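PDB 7L0Y: VP2 from Primate bocaparvovirus 1, which self-assembles in sixty copies into the T=1 icosahedral capsid of human bocavirus 1, about 26 nm in diameter. Local coordinates for residues L110-I115 / I446-Q451; M429-V434 / D441-I446. All blocks are in the same frame, centred on the assembly; numbering follows the deposited sequence.

Contact 1 (L110-I115 / I446-Q451)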
ATOM      1  N   LEU A 110      77.229  44.547  33.254  1.00 19.23           N
ATOM      2  CA  LEU A 110      78.595  44.862  32.882  1.00 19.23           C
ATOM      3  C   LEU A 110      78.760  46.364  32.734  1.00 19.23           C
ATOM      4  O   LEU A 110      77.854  47.061  32.274  1.00 19.23           O
ATOM      5  CB  LEU A 110      78.972  44.169  31.578  1.00 17.68           C
ATOM      6  CG  LEU A 110      79.299  42.679  31.606  1.00 17.68           C
ATOM      7  CD1 LEU A 110      80.166  42.399  32.801  1.00 17.68           C
ATOM      8  CD2 LEU A 110      78.056  41.849  31.689  1.00 17.68           C
ATOM      9  N   GLN A 111      79.919  46.863  33.125  1.00 22.02           N
ATOM     10  CA  GLN A 111      80.271  48.259  32.953  1.00 22.02           C
ATOM     11  C   GLN A 111      81.682  48.354  32.414  1.00 22.02           C
ATOM     12  O   GLN A 111      82.625  47.917  33.074  1.00 22.02           O
ATOM     13  CB  GLN A 111      80.183  49.006  34.268  1.00 25.28           C
ATOM     14  CG  GLN A 111      78.801  49.234  34.762  1.00 25.28           C
ATOM     15  CD  GLN A 111      78.814  49.816  36.136  1.00 25.28           C
ATOM     16  OE1 GLN A 111      79.693  49.516  36.934  1.00 25.28           O
ATOM     17  NE2 GLN A 111      77.880  50.695  36.411  1.00 25.28           N
ATOM     18  N   ILE A 112      81.833  48.927  31.233  1.00 25.42           N
ATOM     19  CA  ILE A 112      83.143  49.260  30.701  1.00 25.42           C
ATOM     20  C   ILE A 112      83.342  50.754  30.876  1.00 25.42           C
ATOM     21  O   ILE A 112      82.510  51.553  30.441  1.00 25.42           O
ATOM     22  CB  ILE A 112      83.297  48.841  29.231  1.00 24.17           C
ATOM     23  CG1 ILE A 112      83.179  47.328  29.095  1.00 24.17           C
ATOM     24  CG2 ILE A 112      84.653  49.257  28.728  1.00 24.17           C
ATOM     25  CD1 ILE A 112      81.813  46.851  28.712  1.00 24.17           C
ATOM     26  N   LYS A 113      84.422  51.125  31.545  1.00 28.64           N
ATOM     27  CA  LYS A 113      84.784  52.514  31.755  1.00 28.64           C
ATOM     28  C   LYS A 113      86.086  52.782  31.023  1.00 28.64           C
ATOM     29  O   LYS A 113      86.990  51.947  31.024  1.00 28.64           O
ATOM     30  CB  LYS A 113      84.968  52.831  33.240  1.00 30.45           C
ATOM     31  CG  LYS A 113      83.808  52.496  34.145  1.00 30.45           C
ATOM     32  CD  LYS A 113      82.605  53.357  33.907  1.00 30.45           C
ATOM     33  CE  LYS A 113      82.777  54.718  34.554  1.00 30.45           C
ATOM     34  NZ  LYS A 113      81.552  55.553  34.457  1.00 30.45           N
ATOM     35  N   GLN A 114      86.181  53.945  30.400  1.00 34.41           N
ATOM     36  CA  GLN A 114      87.453  54.404  29.874  1.00 34.41           C
ATOM     37  C   GLN A 114      88.250  55.074  30.981  1.00 34.41           C
ATOM     38  O   GLN A 114      87.705  55.823  31.790  1.00 34.41           O
ATOM     39  CB  GLN A 114      87.234  55.369  28.716  1.00 35.88           C
ATOM     40  CG  GLN A 114      88.507  55.840  28.065  1.00 35.88           C
ATOM     41  CD  GLN A 114      88.247  56.706  26.862  1.00 35.88           C
ATOM     42  OE1 GLN A 114      87.116  56.827  26.407  1.00 35.88           O
ATOM     43  NE2 GLN A 114      89.290  57.344  26.359  1.00 35.88           N
ATOM     44  N   ILE A 115      89.540  54.783  31.029  1.00 37.92           N
ATOM     45  CA  ILE A 115      90.434  55.323  32.043  1.00 37.92           C
ATOM     46  C   ILE A 115      91.148  56.514  31.426  1.00 37.92           C
ATOM     47  O   ILE A 115      91.941  56.355  30.495  1.00 37.92           O
ATOM     48  CB  ILE A 115      91.438  54.271  32.523  1.00 34.47           C
ATOM     49  CG1 ILE A 115      90.707  53.058  33.085  1.00 34.47           C
ATOM     50  CG2 ILE A 115      92.343  54.859  33.579  1.00 34.47           C
ATOM     51  CD1 ILE A 115      91.589  51.863  33.261  1.00 34.47           C
ATOM     52  N   ILE A 446      90.906  50.770  29.111  1.00 28.78           N
ATOM     53  CA  ILE A 446      89.557  50.532  29.602  1.00 28.78           C
ATOM     54  C   ILE A 446      89.610  49.426  30.641  1.00 28.78           C
ATOM     55  O   ILE A 446      90.564  48.651  30.708  1.00 28.78           O
ATOM     56  CB  ILE A 446      88.586  50.141  28.468  1.00 28.27           C
ATOM     57  CG1 ILE A 446      89.092  48.893  27.755  1.00 28.27           C
ATOM     58  CG2 ILE A 446      88.410  51.277  27.489  1.00 28.27           C
ATOM     59  CD1 ILE A 446      88.123  48.316  26.775  1.00 28.27           C
ATOM     60  N   TYR A 447      88.575  49.366  31.471  1.00 25.43           N
ATOM     61  CA  TYR A 447      88.409  48.254  32.389  1.00 25.43           C
ATOM     62  C   TYR A 447      86.930  47.937  32.475  1.00 25.43           C
ATOM     63  O   TYR A 447      86.078  48.781  32.203  1.00 25.43           O
ATOM     64  CB  TYR A 447      88.979  48.542  33.776  1.00 28.48           C
ATOM     65  CG  TYR A 447      88.163  49.492  34.595  1.00 28.48           C
ATOM     66  CD1 TYR A 447      87.275  49.025  35.543  1.00 28.48           C
ATOM     67  CD2 TYR A 447      88.250  50.852  34.396  1.00 28.48           C
ATOM     68  CE1 TYR A 447      86.529  49.880  36.283  1.00 28.48           C
ATOM     69  CE2 TYR A 447      87.506  51.714  35.133  1.00 28.48           C
ATOM     70  CZ  TYR A 447      86.645  51.227  36.078  1.00 28.48           C
ATOM     71  OH  TYR A 447      85.889  52.096  36.825  1.00 28.48           O
ATOM     72  N   CYS A 448      86.631  46.703  32.845  1.00 21.76           N
ATOM     73  CA  CYS A 448      85.259  46.254  32.993  1.00 21.76           C
ATOM     74  C   CYS A 448      85.007  45.863  34.439  1.00 21.76           C
ATOM     75  O   CYS A 448      85.837  45.205  35.066  1.00 21.76           O
ATOM     76  CB  CYS A 448      84.955  45.078  32.068  1.00 24.02           C
ATOM     77  SG  CYS A 448      83.248  44.503  32.125  1.00 24.02           S
ATOM     78  N   THR A 449      83.872  46.294  34.964  1.00 19.32           N
ATOM     79  CA  THR A 449      83.322  45.760  36.193  1.00 19.32           C
ATOM     80  C   THR A 449      81.967  45.159  35.876  1.00 19.32           C
ATOM     81  O   THR A 449      81.287  45.601  34.952  1.00 19.32           O
ATOM     82  CB  THR A 449      83.180  46.830  37.287  1.00 20.96           C
ATOM     83  OG1 THR A 449      82.319  47.881  36.838  1.00 20.96           O
ATOM     84  CG2 THR A 449      84.517  47.408  37.638  1.00 20.96           C
ATOM     85  N   GLY A 450      81.586  44.147  36.634  1.00 15.38           N
ATOM     86  CA  GLY A 450      80.281  43.562  36.477  1.00 15.38           C
ATOM     87  C   GLY A 450      79.963  42.703  37.669  1.00 15.38           C
ATOM     88  O   GLY A 450      80.721  42.642  38.632  1.00 15.38           O
ATOM     89  N   GLN A 451      78.831  42.023  37.587  1.00 12.99           N
ATOM     90  CA  GLN A 451      78.403  41.106  38.628  1.00 12.99           C
ATOM     91  C   GLN A 451      78.431  39.690  38.080  1.00 12.99           C
ATOM     92  O   GLN A 451      77.954  39.441  36.974  1.00 12.99           O
ATOM     93  CB  GLN A 451      77.005  41.465  39.140  1.00 15.30           C
ATOM     94  CG  GLN A 451      76.936  42.848  39.755  1.00 15.30           C
ATOM     95  CD  GLN A 451      75.578  43.201  40.333  1.00 15.30           C
ATOM     96  OE1 GLN A 451      74.571  42.566  40.041  1.00 15.30           O
ATOM     97  NE2 GLN A 451      75.544  44.252  41.137  1.00 15.30           N
TER
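Gln111 to Gln114 pair with Thr449 to Ile446 as neighbouring antiparallel strands of the jelly roll at the core of parvovirus capsid proteins, in the BIDG sheet, where strand 446-462 runs between strands 30-42 and 95-118. Two hydrogen-bonded pairs, Gln111-Thr449 and Lys113-Tyr447, give four backbone bonds, among them Lys113 N to Tyr447 O at 2.9 Å; between and beyond them lie the non-hydrogen-bonded pairs Ile112-Cys448 and Gln114-Ile446.

The residues of the hydrogen-bonded pairs send their side chains to one face; the other, with Ile112, Cys448 and Ile446, is mainly apolar: beta-branched isoleucines pack closely on a strand, and the small cysteine fits beside them. Ile112 and Ile446 run alongside each other, CG2 of Ile112 4.0 Å from CB of Ile446, while CG1 of Ile112 turns to CB of Cys448. Val132 touches both Ile112 and Cys448. On the other face Tyr447 offers a ring to the aliphatic parts of Lys113 and Ile115 and a hydroxyl at its far end. Its CG sits between the backbone N and the carbonyl carbon (chi1 74°), a rotation that lays the ring alongside Lys113, whose CB comes obliquely to within 3.4 Å of Tyr447 CE2 and whose CG packs against the hydroxyl oxygen. Ile115 comes nearly perpendicular to the tyrosine, placing CG1 at the ring edge 3.6 Å from Tyr447 CD2. Gln111 brings OE1 to Thr449 OG1 in a weak hydrogen bond of 3.1 Å donated by the threonine, and its NE2 bonds weakly to Thr129 O of a neighbouring subunit. Gly450, lacking a side chain, lets Leu110 bend over it: Leu110 CD1 rests 3.9 Å from Gly450 CA and 3.8 Å from Cys448 SG.

Contact 2 (M429-V434 / D441-I446)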
ATOM      1  N   MET A 429      88.563  42.159  27.946  1.00 20.48           N
ATOM      2  CA  MET A 429      87.911  43.229  27.223  1.00 20.48           C
ATOM      3  C   MET A 429      88.366  43.253  25.782  1.00 20.48           C
ATOM      4  O   MET A 429      89.501  42.890  25.463  1.00 20.48           O
ATOM      5  CB  MET A 429      88.201  44.552  27.881  1.00 27.39           C
ATOM      6  CG  MET A 429      87.490  44.698  29.176  1.00 27.39           C
ATOM      7  SD  MET A 429      88.111  46.186  29.857  1.00 27.39           S
ATOM      8  CE  MET A 429      89.728  45.592  30.312  1.00 27.39           C
ATOM      9  N   ALA A 430      87.457  43.658  24.910  1.00 22.29           N
ATOM     10  CA  ALA A 430      87.816  43.882  23.526  1.00 22.29           C
ATOM     11  C   ALA A 430      88.964  44.871  23.446  1.00 22.29           C
ATOM     12  O   ALA A 430      88.918  45.954  24.030  1.00 22.29           O
ATOM     13  CB  ALA A 430      86.618  44.402  22.745  1.00 21.98           C
ATOM     14  N   LYS A 431      90.013  44.466  22.756  1.00 25.52           N
ATOM     15  CA  LYS A 431      91.048  45.395  22.346  1.00 25.52           C
ATOM     16  C   LYS A 431      90.409  46.522  21.555  1.00 25.52           C
ATOM     17  O   LYS A 431      89.770  46.280  20.529  1.00 25.52           O
ATOM     18  CB  LYS A 431      92.067  44.635  21.508  1.00 29.19           C
ATOM     19  CG  LYS A 431      93.048  45.453  20.726  1.00 29.19           C
ATOM     20  CD  LYS A 431      93.894  46.333  21.572  1.00 29.19           C
ATOM     21  CE  LYS A 431      95.127  46.758  20.799  1.00 29.19           C
ATOM     22  NZ  LYS A 431      94.810  47.479  19.549  1.00 29.19           N
ATOM     23  N   ILE A 432      90.575  47.756  22.018  1.00 27.44           N
ATOM     24  CA  ILE A 432      90.064  48.918  21.301  1.00 27.44           C
ATOM     25  C   ILE A 432      91.262  49.627  20.682  1.00 27.44           C
ATOM     26  O   ILE A 432      92.017  50.295  21.408  1.00 27.44           O
ATOM     27  CB  ILE A 432      89.272  49.864  22.208  1.00 26.56           C
ATOM     28  CG1 ILE A 432      88.015  49.181  22.730  1.00 26.56           C
ATOM     29  CG2 ILE A 432      88.874  51.103  21.439  1.00 26.56           C
ATOM     30  CD1 ILE A 432      87.272  50.013  23.723  1.00 26.56           C
ATOM     31  N   PRO A 433      91.467  49.524  19.379  1.00 28.34           N
ATOM     32  CA  PRO A 433      92.636  50.148  18.769  1.00 28.34           C
ATOM     33  C   PRO A 433      92.530  51.660  18.790  1.00 28.34           C
ATOM     34  O   PRO A 433      91.463  52.232  18.573  1.00 28.34           O
ATOM     35  CB  PRO A 433      92.612  49.612  17.340  1.00 25.18           C
ATOM     36  CG  PRO A 433      91.809  48.374  17.426  1.00 25.18           C
ATOM     37  CD  PRO A 433      90.784  48.609  18.460  1.00 25.18           C
ATOM     38  N   VAL A 434      93.648  52.298  19.079  1.00 33.62           N
ATOM     39  CA  VAL A 434      93.809  53.743  18.972  1.00 33.62           C
ATOM     40  C   VAL A 434      94.592  54.043  17.703  1.00 33.62           C
ATOM     41  O   VAL A 434      95.631  53.419  17.471  1.00 33.62           O
ATOM     42  CB  VAL A 434      94.516  54.321  20.206  1.00 34.08           C
ATOM     43  CG1 VAL A 434      95.106  55.646  19.893  1.00 34.08           C
ATOM     44  CG2 VAL A 434      93.508  54.475  21.312  1.00 34.08           C
ATOM     45  N   ASP A 441     101.572  49.320  18.263  1.00 49.28           N
ATOM     46  CA  ASP A 441     100.178  49.184  18.655  1.00 49.28           C
ATOM     47  C   ASP A 441      99.870  50.015  19.888  1.00 49.28           C
ATOM     48  O   ASP A 441     100.515  49.872  20.931  1.00 49.28           O
ATOM     49  CB  ASP A 441      99.838  47.725  18.932  1.00 53.45           C
ATOM     50  CG  ASP A 441      98.423  47.554  19.445  1.00 53.45           C
ATOM     51  OD1 ASP A 441      97.472  47.782  18.665  1.00 53.45           O
ATOM     52  OD2 ASP A 441      98.261  47.215  20.635  1.00 53.45           O
ATOM     53  N   SER A 442      98.870  50.874  19.768  1.00 43.69           N
ATOM     54  CA  SER A 442      98.340  51.604  20.903  1.00 43.69           C
ATOM     55  C   SER A 442      96.865  51.274  21.024  1.00 43.69           C
ATOM     56  O   SER A 442      96.181  51.065  20.022  1.00 43.69           O
ATOM     57  CB  SER A 442      98.557  53.111  20.752  1.00 44.64           C
ATOM     58  OG  SER A 442      97.903  53.607  19.600  1.00 44.64           O
ATOM     59  N   TYR A 443      96.386  51.201  22.256  1.00 35.40           N
ATOM     60  CA  TYR A 443      95.011  50.821  22.501  1.00 35.40           C
ATOM     61  C   TYR A 443      94.378  51.791  23.477  1.00 35.40           C
ATOM     62  O   TYR A 443      95.054  52.563  24.155  1.00 35.40           O
ATOM     63  CB  TYR A 443      94.902  49.387  23.028  1.00 34.54           C
ATOM     64  CG  TYR A 443      95.727  49.114  24.256  1.00 34.54           C
ATOM     65  CD1 TYR A 443      95.255  49.428  25.519  1.00 34.54           C
ATOM     66  CD2 TYR A 443      96.970  48.504  24.154  1.00 34.54           C
ATOM     67  CE1 TYR A 443      96.005  49.176  26.637  1.00 34.54           C
ATOM     68  CE2 TYR A 443      97.725  48.239  25.273  1.00 34.54           C
ATOM     69  CZ  TYR A 443      97.239  48.575  26.511  1.00 34.54           C
ATOM     70  OH  TYR A 443      97.997  48.314  27.629  1.00 34.54           O
ATOM     71  N   LEU A 444      93.059  51.729  23.534  1.00 34.16           N
ATOM     72  CA  LEU A 444      92.313  52.522  24.489  1.00 34.16           C
ATOM     73  C   LEU A 444      92.336  51.835  25.844  1.00 34.16           C
ATOM     74  O   LEU A 444      92.088  50.635  25.949  1.00 34.16           O
ATOM     75  CB  LEU A 444      90.881  52.689  24.002  1.00 33.21           C
ATOM     76  CG  LEU A 444      90.006  53.672  24.747  1.00 33.21           C
ATOM     77  CD1 LEU A 444      90.586  55.043  24.535  1.00 33.21           C
ATOM     78  CD2 LEU A 444      88.598  53.598  24.220  1.00 33.21           C
ATOM     79  N   ASN A 445      92.614  52.601  26.889  1.00 32.03           N
ATOM     80  CA  ASN A 445      92.767  52.042  28.226  1.00 32.03           C
ATOM     81  C   ASN A 445      91.398  51.984  28.888  1.00 32.03           C
ATOM     82  O   ASN A 445      90.808  53.017  29.208  1.00 32.03           O
ATOM     83  CB  ASN A 445      93.741  52.878  29.046  1.00 32.71           C
ATOM     84  CG  ASN A 445      94.075  52.248  30.371  1.00 32.71           C
ATOM     85  OD1 ASN A 445      94.052  51.030  30.516  1.00 32.71           O
ATOM     86  ND2 ASN A 445      94.396  53.077  31.349  1.00 32.71           N
ATOM     87  N   ILE A 446      90.906  50.770  29.111  1.00 28.78           N
ATOM     88  CA  ILE A 446      89.557  50.532  29.602  1.00 28.78           C
ATOM     89  C   ILE A 446      89.610  49.426  30.641  1.00 28.78           C
ATOM     90  O   ILE A 446      90.564  48.651  30.708  1.00 28.78           O
ATOM     91  CB  ILE A 446      88.586  50.141  28.468  1.00 28.27           C
ATOM     92  CG1 ILE A 446      89.092  48.893  27.755  1.00 28.27           C
ATOM     93  CG2 ILE A 446      88.410  51.277  27.489  1.00 28.27           C
ATOM     94  CD1 ILE A 446      88.123  48.316  26.775  1.00 28.27           C
TER
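Ile432 and Leu444 pack flank to flank across the two arms of the loop that joins jelly-roll strands 424-429 and 446-462 (the HI loop), which in parvovirus capsids lies over a neighbouring subunit around the fivefold axis. The arms are joined by a single bridge at Pro433 and Tyr443, with Leu444 N bound to Ile432 O and Val434 N to Ser442 O.

Ile432 suits the inside of the loop because each of its side-chain carbons has an apolar partner. Its CB lies 3.7 Å from Leu444 CB. CG2, anti to the backbone N, runs alongside the leucine and meets its CB and CD2. The other branch leads to Ile446: CG1 of Ile432 approaches Ile446 CD1, and the terminal CD1 of Ile432 ends 3.6 Å from CD1 of Ile446, with Leu444 CD2 also close by.

Polar contacts flank this cluster. Lys431, bent at chi2 and chi4, passes its aliphatic part across Tyr443 CB and delivers NZ to Asp441 OD1, a 2.8 Å salt bridge on the syn lone pair. The same NZ bonds Thr161 of a neighbouring subunit, whose Tyr124 packs on Val434 and Leu444. Separately, Ser442 OG gives a weak hydrogen bond to Val434 O. Where the loop leaves strand 424-429, the Met429 and Ile446 side chains run antiparallel to each other, with Met429 SD 3.6 Å from Ile446 CG1.

Both contacts are mostly buried, yet one is a sheet and the other a loop. Contact 1 joins two long strands through regular backbone bonding, with aliphatic packing on one face; contact 2 closes the connection between strands 424-429 and 446-462 with few backbone bonds and relies on a hydrophobic core plus a salt bridge near its more exposed edge. Ile446 belongs to both, ending the loop and starting the strand, and a probable hydrogen bond from Ile115 N to Asn445 O (2.8 Å) ties them. The subunits also interlock: Pro433 of a neighbouring copy packs on Tyr447 and Thr449 of contact 1, while Ile432 of contact 2 packs on Gln111 of another copy.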